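Local coordinates for inactive glucansucrase (Lactobacillus reuteri, PDB 5JBD), which is an inactive glucansucrase of glycosyl hydrolase family 70, built round a TIM-type (beta/alpha)8 barrel with a bound calcium ion, at residues D91-F96 with N131-L136; F261-G266 with G297-D302; R401-D406 with D412-A417; Y475-S480 with V666-Y671; S631-N636 with N644-S649. All coordinates share one frame; numbering follows the deposited sequence.

The five contacts are spread over the chain without touching one another. Contact 1 stands apart, its centre about 46 Å from the centre of the chain and about 77 Å from that of contact 5. Contacts 2 to 5 lie in the part that holds the barrel, though contacts 3 and 5 are about 47 Å apart between centres. Contact 2 approaches contact 4 to about 8 Å and contact 5 to about 9 Å between nearest atoms. Calcium ligands Glu-237 and Asp-243 come shortly before helix 249-263, and Asn-287 shortly before helix 291-304, the helices of contact 2; Asn-751 completes the calcium site. Contact 5 falls within the long excursion between 475-480 and 666-671.

Contact 1 of 5, residues D91-F96 with N131-L136; sequences DVQAQF and NMAQNL
The ring of Phe-96 overlaps the end of Leu-136, with CE2 3.6 Å from the methyl CD2 of the leucine. The adjoining ring atom CD2 of Phe-96 is 3.9 Å from that same methyl, so one branch of Leu-136 meets one flank of the ring, and the two side chains approach at a slant. Leu-136 CG stands opposite its own backbone nitrogen (chi1 -180°), which points the branch carrying CD2 toward helix 90-101.

One turn earlier on each helix a second, looser pair meets. Gln-93 is fully extended, with chi1 -179° and chi2 -177°, and its amide nitrogen NE2 thereby arrives 4.0 Å from Ala-133 CB. This is van der Waals contact alone, the polar end of the glutamine lying against a small methyl. The backbones are closest at these residues, their CA atoms 8.0 Å apart.

The pairs are spaced three residues apart on both helices, so the contact runs along facing sides of helix 90-101 and helix 126-147. Around Phe-96 the aromatic cluster continues: Phe-160 meets the ring edge-to-face, and Trp-87 and Phe-100 adjoin it at oblique angles. Trp-87 also touches both Gln-93 and Ala-133, while Ile-157 of helix 151-162 packs against Phe-96. Sparse side-chain packing of this kind between neighbouring helices is typical of a small helical bundle, consistent with the small helical domain (domain IV) that glucansucrases carry away from the barrel.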
# COMPACT_ATOMS: atom_id res chain seq x y z
N ASP A 91 -32.24 1.07 27.52
CA ASP A 91 -32.20 2.13 26.52
C ASP A 91 -32.37 1.56 25.10
O ASP A 91 -33.26 1.96 24.36
CB ASP A 91 -30.87 2.91 26.66
CG ASP A 91 -30.74 4.08 25.68
OD1 ASP A 91 -31.76 4.64 25.22
OD2 ASP A 91 -29.58 4.45 25.38
N VAL A 92 -31.53 0.59 24.76
CA VAL A 92 -31.50 -0.01 23.42
C VAL A 92 -32.75 -0.87 23.17
O VAL A 92 -33.27 -0.91 22.06
CB VAL A 92 -30.18 -0.79 23.17
CG1 VAL A 92 -30.18 -1.49 21.81
CG2 VAL A 92 -28.98 0.16 23.28
N GLN A 93 -33.24 -1.53 24.22
CA GLN A 93 -34.50 -2.28 24.14
C GLN A 93 -35.64 -1.35 23.72
O GLN A 93 -36.41 -1.67 22.81
CB GLN A 93 -34.81 -2.95 25.49
CG GLN A 93 -36.09 -3.78 25.52
CD GLN A 93 -36.39 -4.36 26.90
OE1 GLN A 93 -35.83 -3.92 27.89
NE2 GLN A 93 -37.27 -5.35 26.96
N ALA A 94 -35.75 -0.21 24.39
CA ALA A 94 -36.79 0.76 24.07
C ALA A 94 -36.58 1.30 22.65
O ALA A 94 -37.56 1.46 21.92
CB ALA A 94 -36.83 1.89 25.09
N GLN A 95 -35.33 1.52 22.25
CA GLN A 95 -35.02 1.92 20.87
C GLN A 95 -35.45 0.87 19.84
O GLN A 95 -36.01 1.22 18.79
CB GLN A 95 -33.54 2.21 20.66
CG GLN A 95 -33.00 3.48 21.30
CD GLN A 95 -31.51 3.60 21.07
OE1 GLN A 95 -31.05 3.59 19.93
NE2 GLN A 95 -30.74 3.67 22.15
N PHE A 96 -35.19 -0.40 20.14
CA PHE A 96 -35.61 -1.50 19.26
C PHE A 96 -37.12 -1.49 19.04
O PHE A 96 -37.59 -1.58 17.91
CB PHE A 96 -35.17 -2.85 19.82
CG PHE A 96 -35.60 -4.02 18.99
CD1 PHE A 96 -34.86 -4.40 17.87
CD2 PHE A 96 -36.73 -4.76 19.32
CE1 PHE A 96 -35.24 -5.48 17.10
CE2 PHE A 96 -37.12 -5.84 18.55
CZ PHE A 96 -36.38 -6.20 17.43
N ASN A 131 -43.27 -6.67 28.29
CA ASN A 131 -44.57 -6.94 27.68
C ASN A 131 -44.67 -6.40 26.25
O ASN A 131 -45.15 -7.11 25.36
CB ASN A 131 -45.69 -6.38 28.57
CG ASN A 131 -47.07 -6.77 28.10
OD1 ASN A 131 -47.79 -5.96 27.52
ND2 ASN A 131 -47.45 -8.01 28.35
N MET A 132 -44.22 -5.16 26.02
CA MET A 132 -44.16 -4.61 24.66
C MET A 132 -43.23 -5.44 23.75
O MET A 132 -43.58 -5.72 22.61
CB MET A 132 -43.72 -3.15 24.66
CG MET A 132 -44.74 -2.21 25.26
SD MET A 132 -44.14 -0.51 25.29
CE MET A 132 -45.67 0.44 25.30
N ALA A 133 -42.07 -5.85 24.27
CA ALA A 133 -41.14 -6.68 23.51
C ALA A 133 -41.73 -8.06 23.14
O ALA A 133 -41.54 -8.53 22.03
CB ALA A 133 -39.82 -6.86 24.26
N GLN A 134 -42.46 -8.68 24.07
CA GLN A 134 -43.11 -9.96 23.80
C GLN A 134 -44.20 -9.81 22.73
O GLN A 134 -44.30 -10.62 21.79
CB GLN A 134 -43.71 -10.57 25.08
CG GLN A 134 -44.37 -11.94 24.90
CD GLN A 134 -43.46 -12.96 24.20
OE1 GLN A 134 -42.64 -13.62 24.84
NE2 GLN A 134 -43.63 -13.09 22.90
N ASN A 135 -45.00 -8.76 22.87
CA ASN A 135 -46.03 -8.43 21.89
C ASN A 135 -45.44 -8.09 20.52
O ASN A 135 -46.01 -8.48 19.50
CB ASN A 135 -46.94 -7.30 22.43
CG ASN A 135 -47.97 -7.82 23.43
OD1 ASN A 135 -48.45 -8.94 23.33
ND2 ASN A 135 -48.32 -7.00 24.39
N LEU A 136 -44.31 -7.40 20.50
CA LEU A 136 -43.62 -7.12 19.25
C LEU A 136 -43.13 -8.40 18.56
O LEU A 136 -43.23 -8.52 17.35
CB LEU A 136 -42.46 -6.15 19.46
CG LEU A 136 -41.64 -5.77 18.21
CD1 LEU A 136 -42.51 -5.18 17.10
CD2 LEU A 136 -40.55 -4.81 18.61

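Contact 2 of 5, residues F261-G266 with G297-D302; sequences FLLNYG and GQLMND
The backbones stay well apart, Leu-263 and Met-300 being the nearest residues with CA atoms 9.2 Å from each other, so only side chains bridge the gap. Leu-263, just ahead of Asn-264, the N-cap position of the short helix 265-269, supplies one side of the contact. Its methyl CD1 lies 4.1 Å from Met-300 CG, and the two side chains cross at about a right angle. It is thus the stem of the methionine, rather than its sulfur, that carries the touch. Beyond CG the Met-300 chain runs straight through SD and then bends at chi3 (69°), turning CE aside. Leu-299 adds a lighter apposition, its CD2 4.5 Å from the same CD1 of Leu-263. One leucine methyl therefore addresses two successive residues of helix 291-304, in a wholly apolar and buried contact.

Leu-263 also touches Met-303 and Tyr-304 farther along helix 291-304, and Leu-299 reaches back to Leu-256 and Glu-259 of helix 249-263. Phe-280 of barrel strand 279-282, which lies between the two helices in sequence, packs against both Leu-263 and Met-300, joining this helix pair to the parallel sheet.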
# COMPACT_ATOMS: atom_id res chain seq x y z
N PHE A 261 8.92 -18.68 -2.90
CA PHE A 261 7.83 -18.93 -3.87
C PHE A 261 7.85 -17.93 -5.02
O PHE A 261 7.84 -18.31 -6.19
CB PHE A 261 6.49 -18.88 -3.12
CG PHE A 261 5.27 -19.00 -4.00
CD1 PHE A 261 4.84 -20.24 -4.45
CD2 PHE A 261 4.51 -17.87 -4.31
CE1 PHE A 261 3.69 -20.35 -5.23
CE2 PHE A 261 3.36 -17.98 -5.08
CZ PHE A 261 2.95 -19.23 -5.55
N LEU A 262 7.89 -16.66 -4.68
CA LEU A 262 7.88 -15.60 -5.69
C LEU A 262 9.14 -15.63 -6.58
O LEU A 262 9.04 -15.43 -7.78
CB LEU A 262 7.70 -14.23 -5.04
CG LEU A 262 6.33 -14.03 -4.37
CD1 LEU A 262 6.36 -12.79 -3.52
CD2 LEU A 262 5.19 -13.96 -5.40
N LEU A 263 10.28 -15.97 -5.98
CA LEU A 263 11.55 -16.05 -6.72
C LEU A 263 11.64 -17.28 -7.63
O LEU A 263 12.58 -17.36 -8.44
CB LEU A 263 12.75 -16.03 -5.76
CG LEU A 263 13.03 -14.74 -4.98
CD1 LEU A 263 13.95 -15.01 -3.79
CD2 LEU A 263 13.63 -13.64 -5.85
N ASN A 264 10.69 -18.22 -7.50
CA ASN A 264 10.59 -19.40 -8.34
C ASN A 264 9.15 -19.64 -8.85
O ASN A 264 8.79 -20.78 -9.15
CB ASN A 264 11.08 -20.61 -7.53
CG ASN A 264 12.55 -20.53 -7.22
OD1 ASN A 264 13.38 -20.82 -8.07
ND2 ASN A 264 12.88 -20.11 -6.03
N TYR A 265 8.37 -18.56 -8.99
CA TYR A 265 6.91 -18.65 -9.22
C TYR A 265 6.48 -19.62 -10.33
O TYR A 265 5.71 -20.57 -10.09
CB TYR A 265 6.31 -17.25 -9.46
CG TYR A 265 4.82 -17.28 -9.73
CD1 TYR A 265 3.92 -17.58 -8.71
CD2 TYR A 265 4.32 -17.06 -11.01
CE1 TYR A 265 2.56 -17.65 -8.95
CE2 TYR A 265 2.95 -17.10 -11.25
CZ TYR A 265 2.08 -17.39 -10.22
OH TYR A 265 0.73 -17.48 -10.44
N GLY A 266 6.94 -19.37 -11.55
CA GLY A 266 6.53 -20.20 -12.69
C GLY A 266 6.90 -21.68 -12.52
O GLY A 266 6.07 -22.57 -12.77
N GLY A 297 17.53 -10.37 2.75
CA GLY A 297 18.89 -10.29 2.23
C GLY A 297 19.67 -11.58 2.42
O GLY A 297 20.39 -12.03 1.52
N GLN A 298 19.51 -12.20 3.59
CA GLN A 298 20.19 -13.48 3.89
C GLN A 298 19.77 -14.58 2.91
O GLN A 298 20.63 -15.30 2.40
CB GLN A 298 19.93 -13.90 5.32
CG GLN A 298 20.78 -15.08 5.78
CD GLN A 298 20.40 -15.59 7.15
OE1 GLN A 298 19.62 -14.94 7.88
NE2 GLN A 298 20.94 -16.76 7.53
N LEU A 299 18.47 -14.69 2.66
CA LEU A 299 17.93 -15.68 1.72
C LEU A 299 18.49 -15.48 0.33
O LEU A 299 18.97 -16.42 -0.30
CB LEU A 299 16.39 -15.61 1.63
CG LEU A 299 15.68 -16.52 0.61
CD1 LEU A 299 15.90 -17.99 0.96
CD2 LEU A 299 14.20 -16.23 0.52
N MET A 300 18.41 -14.25 -0.16
CA MET A 300 18.85 -13.96 -1.51
C MET A 300 20.37 -14.12 -1.66
O MET A 300 20.82 -14.57 -2.71
CB MET A 300 18.32 -12.59 -1.95
CG MET A 300 16.79 -12.63 -2.12
SD MET A 300 16.04 -11.06 -2.53
CE MET A 300 16.70 -10.90 -4.18
N ASN A 301 21.13 -13.84 -0.61
CA ASN A 301 22.57 -14.16 -0.60
C ASN A 301 22.85 -15.67 -0.57
O ASN A 301 23.76 -16.15 -1.25
CB ASN A 301 23.31 -13.45 0.55
CG ASN A 301 24.82 -13.59 0.44
OD1 ASN A 301 25.40 -13.45 -0.64
ND2 ASN A 301 25.47 -13.88 1.57
N ASP A 302 22.10 -16.41 0.23
CA ASP A 302 22.21 -17.88 0.24
C ASP A 302 21.93 -18.49 -1.13
O ASP A 302 22.65 -19.38 -1.59
CB ASP A 302 21.25 -18.48 1.27
CG ASP A 302 21.74 -18.31 2.69
OD1 ASP A 302 22.89 -17.82 2.88
OD2 ASP A 302 20.97 -18.67 3.61

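Contact 3 of 5, residues R401-D406 with D412-A417; sequences RLIIKD and DIMGSA
Ile-403 pushes its CG2 methyl into the notch between the ends of Ile-413 and Met-414. The fit is tight on one side, where Ile-413 CD1 comes to 3.5 Å from Ile-403 CG2, closer than carbon atoms usually pack. On the other side Met-414 CE lies 3.7 Å from the same methyl. The end of Ile-413 also reaches the helix backbone, with CD1 3.6 Å from the carbonyl oxygen Ile-403 O.

Met-414 supplies the complementary bump. Its chain bends twice, at chi2 (-70°) and chi3 (113°), and curls CE back into the hollow between the two helix isoleucines, 4.1 Å from Ile-404 CG1. Ile-404 in turn lays its CD1 against the stem of the methionine, 4.1 Å from Met-414 CG, the two chains crossing at about a right angle. The other branch of Ile-413 lies more loosely against this side, CG2 4.2 Å from Ile-404 CG1. Two helix residues and two turn residues thus interdigitate in a two-by-two patch in which the side chains meet through carbon atoms.

A type I beta turn from Asp-412 to Gly-415 presents Ile-413 and Met-414 side by side. Asp-412 O closes the turn by accepting from Gly-415 N and also takes Ala-417 N, just beyond it, from the opposite face of its plane.

The patch folds the connection after helix 392-406 back onto that helix's last turns. Ile-403 also packs on Tyr-422 and Ala-426 of helix 420-434, the next helix in the chain, while Pro-183 touches Ile-404 and Arg-702 hydrogen-bonds Met-414 O.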
# COMPACT_ATOMS: atom_id res chain seq x y z
N ARG A 401 -6.66 14.95 -2.76
CA ARG A 401 -6.70 16.40 -2.48
C ARG A 401 -7.85 17.04 -3.27
O ARG A 401 -8.67 17.76 -2.72
CB ARG A 401 -5.35 17.14 -2.79
CG ARG A 401 -4.57 17.54 -1.54
CD ARG A 401 -3.71 18.83 -1.69
NE ARG A 401 -2.62 18.89 -0.71
CZ ARG A 401 -2.74 19.05 0.62
NH1 ARG A 401 -3.93 19.14 1.22
NH2 ARG A 401 -1.65 19.10 1.38
N LEU A 402 -7.90 16.72 -4.56
CA LEU A 402 -8.93 17.23 -5.46
C LEU A 402 -10.34 16.76 -5.05
O LEU A 402 -11.28 17.55 -5.08
CB LEU A 402 -8.59 16.84 -6.90
CG LEU A 402 -9.25 17.48 -8.13
CD1 LEU A 402 -9.47 18.98 -7.97
CD2 LEU A 402 -8.41 17.18 -9.36
N ILE A 403 -10.48 15.50 -4.63
CA ILE A 403 -11.77 14.98 -4.13
C ILE A 403 -12.22 15.76 -2.89
O ILE A 403 -13.38 16.19 -2.81
CB ILE A 403 -11.70 13.46 -3.80
CG1 ILE A 403 -11.60 12.63 -5.08
CG2 ILE A 403 -12.93 13.00 -3.01
CD1 ILE A 403 -11.30 11.15 -4.86
N ILE A 404 -11.30 15.95 -1.95
CA ILE A 404 -11.60 16.65 -0.70
C ILE A 404 -12.01 18.10 -0.99
O ILE A 404 -12.99 18.59 -0.43
CB ILE A 404 -10.40 16.61 0.30
CG1 ILE A 404 -10.18 15.17 0.80
CG2 ILE A 404 -10.64 17.55 1.50
CD1 ILE A 404 -8.78 14.93 1.33
N LYS A 405 -11.29 18.75 -1.89
CA LYS A 405 -11.62 20.12 -2.30
C LYS A 405 -12.99 20.21 -2.99
O LYS A 405 -13.78 21.11 -2.69
CB LYS A 405 -10.55 20.70 -3.23
CG LYS A 405 -10.90 22.10 -3.73
CD LYS A 405 -9.70 22.87 -4.26
CE LYS A 405 -10.03 24.36 -4.37
NZ LYS A 405 -9.51 24.95 -5.63
N ASP A 406 -13.25 19.28 -3.91
CA ASP A 406 -14.53 19.24 -4.64
C ASP A 406 -15.74 18.93 -3.77
O ASP A 406 -16.85 19.24 -4.17
CB ASP A 406 -14.48 18.18 -5.76
CG ASP A 406 -13.56 18.55 -6.90
OD1 ASP A 406 -13.24 19.74 -7.08
OD2 ASP A 406 -13.17 17.63 -7.65
N ASP A 412 -16.09 12.33 6.56
CA ASP A 412 -15.81 10.91 6.28
C ASP A 412 -15.68 10.59 4.77
O ASP A 412 -15.78 9.44 4.34
CB ASP A 412 -16.82 10.00 7.03
CG ASP A 412 -18.27 10.42 6.80
OD1 ASP A 412 -18.50 11.55 6.30
OD2 ASP A 412 -19.18 9.64 7.15
N ILE A 413 -15.44 11.63 3.97
CA ILE A 413 -15.20 11.49 2.52
C ILE A 413 -14.06 10.54 2.12
O ILE A 413 -14.12 9.96 1.04
CB ILE A 413 -14.99 12.88 1.86
CG1 ILE A 413 -15.07 12.76 0.34
CG2 ILE A 413 -13.67 13.51 2.32
CD1 ILE A 413 -15.00 14.06 -0.40
N MET A 414 -13.03 10.40 2.96
CA MET A 414 -11.94 9.45 2.71
C MET A 414 -12.16 8.10 3.40
O MET A 414 -11.35 7.19 3.23
CB MET A 414 -10.57 10.04 3.12
CG MET A 414 -10.07 11.14 2.20
SD MET A 414 -9.57 10.55 0.57
CE MET A 414 -10.81 11.30 -0.50
N GLY A 415 -13.24 7.98 4.18
CA GLY A 415 -13.67 6.71 4.77
C GLY A 415 -14.94 6.21 4.08
O GLY A 415 -15.01 6.14 2.85
N SER A 416 -15.95 5.90 4.89
CA SER A 416 -17.17 5.22 4.40
C SER A 416 -18.05 6.05 3.44
O SER A 416 -18.87 5.48 2.73
CB SER A 416 -18.00 4.72 5.58
OG SER A 416 -18.47 5.79 6.35
N ALA A 417 -17.86 7.37 3.40
CA ALA A 417 -18.61 8.23 2.46
C ALA A 417 -17.89 8.47 1.12
O ALA A 417 -18.37 9.24 0.28
CB ALA A 417 -18.96 9.56 3.12

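Contact 4 of 5, residues Y475-S480 with V666-Y671; sequences YMQEKS and VENHAY
The apolar part is a CH-pi contact between Tyr-475 and Ala-670. The methyl CB of Ala-670 lies over one face of the tyrosine ring, 4.0 Å from its centroid and 13° off the ring normal; its closest ring atom is Tyr-475 CG at 3.9 Å. Ala-670 opens helix 670-676, just after the N-cap residue His-669, and further along that helix Val-673 and Ile-674 also touch the tyrosine. Tyr-465 stacks with the same ring, and the hydroxyl is hydrogen-bonded to Asp-655 O.

The polar link runs through a water. It accepts from Tyr-475 N at 2.9 Å and donates to Asn-668 O at 2.6 Å, joining backbone to backbone.

A further bond shapes the loop itself. Gln-477 curls back, its NE2 donating to Tyr-475 O at 2.8 Å with an N-H...O angle of 148°, from well above the carbonyl plane. NE2 is 4.2 Å from Asn-668 OD1, too long for a bond, while Asn-668 ND2 binds Thr-664 OG1.

Tyr-475 is thus held at its amide, ring face and hydroxyl, so the loop 475-480 meets the start of helix 670-676 by hydrocarbon overlap and the turn before it by one shared water, without a direct polar bond.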
# COMPACT_ATOMS: atom_id res chain seq x y z
N TYR A 475 -5.04 -0.39 -20.54
CA TYR A 475 -3.59 -0.39 -20.30
C TYR A 475 -2.77 -0.08 -21.54
O TYR A 475 -2.86 -0.78 -22.55
CB TYR A 475 -3.13 -1.73 -19.67
CG TYR A 475 -1.74 -1.65 -19.06
CD1 TYR A 475 -1.54 -1.06 -17.81
CD2 TYR A 475 -0.64 -2.16 -19.73
CE1 TYR A 475 -0.27 -0.98 -17.24
CE2 TYR A 475 0.64 -2.08 -19.18
CZ TYR A 475 0.83 -1.49 -17.95
OH TYR A 475 2.12 -1.44 -17.43
N MET A 476 -1.98 1.00 -21.47
CA MET A 476 -1.15 1.48 -22.58
C MET A 476 -1.90 1.91 -23.86
O MET A 476 -1.26 2.12 -24.88
CB MET A 476 -0.01 0.48 -22.92
CG MET A 476 1.05 0.34 -21.83
SD MET A 476 2.27 -0.95 -22.13
CE MET A 476 3.25 -0.26 -23.46
N GLN A 477 -3.22 2.09 -23.80
CA GLN A 477 -4.00 2.55 -24.98
C GLN A 477 -3.80 4.03 -25.35
O GLN A 477 -3.93 4.37 -26.52
CB GLN A 477 -5.51 2.31 -24.82
CG GLN A 477 -5.94 0.85 -24.66
CD GLN A 477 -5.22 -0.12 -25.57
OE1 GLN A 477 -5.47 -0.17 -26.78
NE2 GLN A 477 -4.32 -0.92 -24.99
N GLU A 478 -3.52 4.89 -24.36
CA GLU A 478 -3.39 6.34 -24.59
C GLU A 478 -2.07 6.86 -24.01
O GLU A 478 -1.85 6.76 -22.80
CB GLU A 478 -4.54 7.10 -23.92
CG GLU A 478 -5.90 6.87 -24.54
CD GLU A 478 -7.04 7.55 -23.78
OE1 GLU A 478 -6.79 8.36 -22.86
OE2 GLU A 478 -8.21 7.28 -24.11
N LYS A 479 -1.23 7.42 -24.86
CA LYS A 479 -0.01 8.07 -24.38
C LYS A 479 -0.34 9.38 -23.65
O LYS A 479 -1.26 10.12 -24.04
CB LYS A 479 0.94 8.37 -25.54
CG LYS A 479 1.51 7.14 -26.22
CD LYS A 479 2.28 7.56 -27.46
CE LYS A 479 2.98 6.38 -28.11
NZ LYS A 479 3.76 6.86 -29.29
N SER A 480 0.43 9.66 -22.61
CA SER A 480 0.34 10.92 -21.88
C SER A 480 0.91 12.05 -22.73
O SER A 480 1.74 11.83 -23.62
CB SER A 480 1.12 10.84 -20.55
OG SER A 480 1.37 12.13 -20.01
N VAL A 666 -9.75 -9.96 -22.48
CA VAL A 666 -8.55 -10.74 -22.16
C VAL A 666 -7.31 -10.08 -22.78
O VAL A 666 -6.27 -9.98 -22.13
CB VAL A 666 -8.68 -12.22 -22.60
CG1 VAL A 666 -7.35 -12.96 -22.53
CG2 VAL A 666 -9.73 -12.92 -21.73
N GLU A 667 -7.42 -9.65 -24.04
CA GLU A 667 -6.32 -8.95 -24.72
C GLU A 667 -5.84 -7.72 -23.94
O GLU A 667 -4.65 -7.42 -23.94
CB GLU A 667 -6.75 -8.57 -26.14
CG GLU A 667 -5.67 -7.87 -26.98
CD GLU A 667 -6.12 -7.62 -28.42
OE1 GLU A 667 -6.73 -8.52 -29.03
OE2 GLU A 667 -5.88 -6.51 -28.94
N ASN A 668 -6.76 -7.03 -23.27
CA ASN A 668 -6.45 -5.80 -22.50
C ASN A 668 -5.94 -6.05 -21.07
O ASN A 668 -5.66 -5.08 -20.35
CB ASN A 668 -7.67 -4.86 -22.46
CG ASN A 668 -7.89 -4.12 -23.77
OD1 ASN A 668 -7.04 -4.11 -24.66
ND2 ASN A 668 -9.05 -3.48 -23.90
N HIS A 669 -5.82 -7.31 -20.65
CA HIS A 669 -5.13 -7.64 -19.40
C HIS A 669 -3.74 -7.03 -19.45
O HIS A 669 -3.01 -7.23 -20.41
CB HIS A 669 -4.99 -9.15 -19.21
CG HIS A 669 -6.26 -9.86 -18.85
ND1 HIS A 669 -6.28 -11.19 -18.49
CD2 HIS A 669 -7.54 -9.43 -18.80
CE1 HIS A 669 -7.52 -11.54 -18.21
NE2 HIS A 669 -8.31 -10.49 -18.39
N ALA A 670 -3.37 -6.29 -18.41
CA ALA A 670 -2.05 -5.67 -18.36
C ALA A 670 -0.94 -6.69 -18.64
O ALA A 670 0.01 -6.38 -19.38
CB ALA A 670 -1.83 -4.98 -17.02
N TYR A 671 -1.07 -7.91 -18.12
CA TYR A 671 -0.04 -8.93 -18.34
C TYR A 671 0.16 -9.20 -19.82
O TYR A 671 1.30 -9.26 -20.28
CB TYR A 671 -0.34 -10.23 -17.57
CG TYR A 671 -0.28 -10.14 -16.04
CD1 TYR A 671 0.54 -9.22 -15.39
CD2 TYR A 671 -1.08 -10.96 -15.26
CE1 TYR A 671 0.56 -9.12 -14.01
CE2 TYR A 671 -1.05 -10.89 -13.87
CZ TYR A 671 -0.20 -9.96 -13.25
OH TYR A 671 -0.17 -9.86 -11.89
O HOH W 1 -6.48 -2.70 -19.55

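Contact 5 of 5, residues S631-N636 with N644-S649; sequences SDVVAN and NAALDS
Asn-644 OD1 is gripped by two backbone amides of the helix that follows it. Leu-647 N donates at 3.1 Å, almost straight at 167° and close to the line of the C=O bond, while Ala-646 N, at 3.0 Å, makes a more bent and weak bond. With chi1 at 54° the side chain folds forward over the first turn, bringing OD1 to those amides. At the other end of the amide group, ND2 is hydrogen-bonded to Asn-380 OD1.

This makes Asn-644 the N-cap of the short, weakly bonded helix at about 645-648, which leads toward barrel strand 652-654 as the chain returns from the antiparallel strands into the parallel sheet.

Val-633 is the residue that reaches across. It meets the asparagine at about a right angle, with CG2 3.5 Å from Asn-644 ND2, and its CG1 lies 3.7 Å from Ala-646 CB. The valine's branches therefore straddle the cap and the first turn, with CG2 against the amide nitrogen and CG1 against the turn; Pro-310 of helix 310-315 touches the same valine. Beyond the helix, Ser-649 OG donates to Ala-645 O at 2.8 Å and also accepts from Thr-628 N.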
# COMPACT_ATOMS: atom_id res chain seq x y z
N SER A 631 30.90 -6.74 -13.53
CA SER A 631 32.18 -7.45 -13.40
C SER A 631 33.38 -6.50 -13.40
O SER A 631 34.46 -6.89 -12.96
CB SER A 631 32.34 -8.50 -14.50
OG SER A 631 32.45 -7.91 -15.79
N ASP A 632 33.19 -5.27 -13.88
CA ASP A 632 34.28 -4.27 -14.00
C ASP A 632 34.33 -3.19 -12.92
O ASP A 632 35.12 -2.24 -13.04
CB ASP A 632 34.21 -3.62 -15.39
CG ASP A 632 34.38 -4.62 -16.51
OD1 ASP A 632 35.15 -5.60 -16.34
OD2 ASP A 632 33.73 -4.46 -17.55
N VAL A 633 33.51 -3.31 -11.87
CA VAL A 633 33.53 -2.33 -10.79
C VAL A 633 34.15 -2.97 -9.56
O VAL A 633 34.37 -4.18 -9.54
CB VAL A 633 32.13 -1.76 -10.47
CG1 VAL A 633 31.60 -0.99 -11.67
CG2 VAL A 633 31.15 -2.86 -10.05
N VAL A 634 34.43 -2.15 -8.55
CA VAL A 634 35.06 -2.64 -7.32
C VAL A 634 34.06 -3.53 -6.59
O VAL A 634 32.88 -3.19 -6.51
CB VAL A 634 35.52 -1.47 -6.42
CG1 VAL A 634 36.00 -1.98 -5.05
CG2 VAL A 634 36.63 -0.67 -7.11
N ALA A 635 34.52 -4.69 -6.11
CA ALA A 635 33.69 -5.57 -5.30
C ALA A 635 34.17 -5.45 -3.86
O ALA A 635 35.36 -5.33 -3.61
CB ALA A 635 33.78 -7.00 -5.78
N ASN A 636 33.23 -5.44 -2.93
CA ASN A 636 33.56 -5.27 -1.52
C ASN A 636 32.84 -6.37 -0.77
O ASN A 636 31.61 -6.43 -0.81
CB ASN A 636 33.10 -3.89 -1.05
CG ASN A 636 33.49 -3.58 0.39
OD1 ASN A 636 33.69 -4.48 1.22
ND2 ASN A 636 33.56 -2.30 0.69
N ASN A 644 27.74 2.81 -7.84
CA ASN A 644 28.85 3.00 -8.79
C ASN A 644 28.27 3.03 -10.20
O ASN A 644 27.06 2.93 -10.37
CB ASN A 644 29.91 1.90 -8.61
CG ASN A 644 29.34 0.49 -8.71
OD1 ASN A 644 28.47 0.22 -9.54
ND2 ASN A 644 29.83 -0.41 -7.86
N ALA A 645 29.14 3.13 -11.20
CA ALA A 645 28.70 3.19 -12.60
C ALA A 645 27.85 1.99 -13.05
O ALA A 645 26.93 2.14 -13.88
CB ALA A 645 29.91 3.37 -13.51
N ALA A 646 28.12 0.80 -12.49
CA ALA A 646 27.32 -0.37 -12.87
C ALA A 646 25.91 -0.29 -12.30
O ALA A 646 24.94 -0.51 -13.04
CB ALA A 646 28.01 -1.66 -12.45
N LEU A 647 25.77 0.04 -11.03
CA LEU A 647 24.43 0.16 -10.44
C LEU A 647 23.66 1.31 -11.10
O LEU A 647 22.45 1.19 -11.36
CB LEU A 647 24.49 0.36 -8.93
CG LEU A 647 23.13 0.25 -8.22
CD1 LEU A 647 22.61 -1.18 -8.29
CD2 LEU A 647 23.24 0.69 -6.78
N ASP A 648 24.36 2.41 -11.36
CA ASP A 648 23.78 3.59 -12.06
C ASP A 648 23.26 3.27 -13.45
O ASP A 648 22.38 3.98 -13.95
CB ASP A 648 24.81 4.74 -12.22
CG ASP A 648 25.10 5.49 -10.93
OD1 ASP A 648 24.44 5.26 -9.90
OD2 ASP A 648 25.99 6.37 -10.96
N SER A 649 23.81 2.24 -14.10
CA SER A 649 23.31 1.81 -15.42
C SER A 649 21.86 1.24 -15.41
O SER A 649 21.24 1.12 -16.47
CB SER A 649 24.29 0.81 -16.06
OG SER A 649 25.58 1.38 -16.22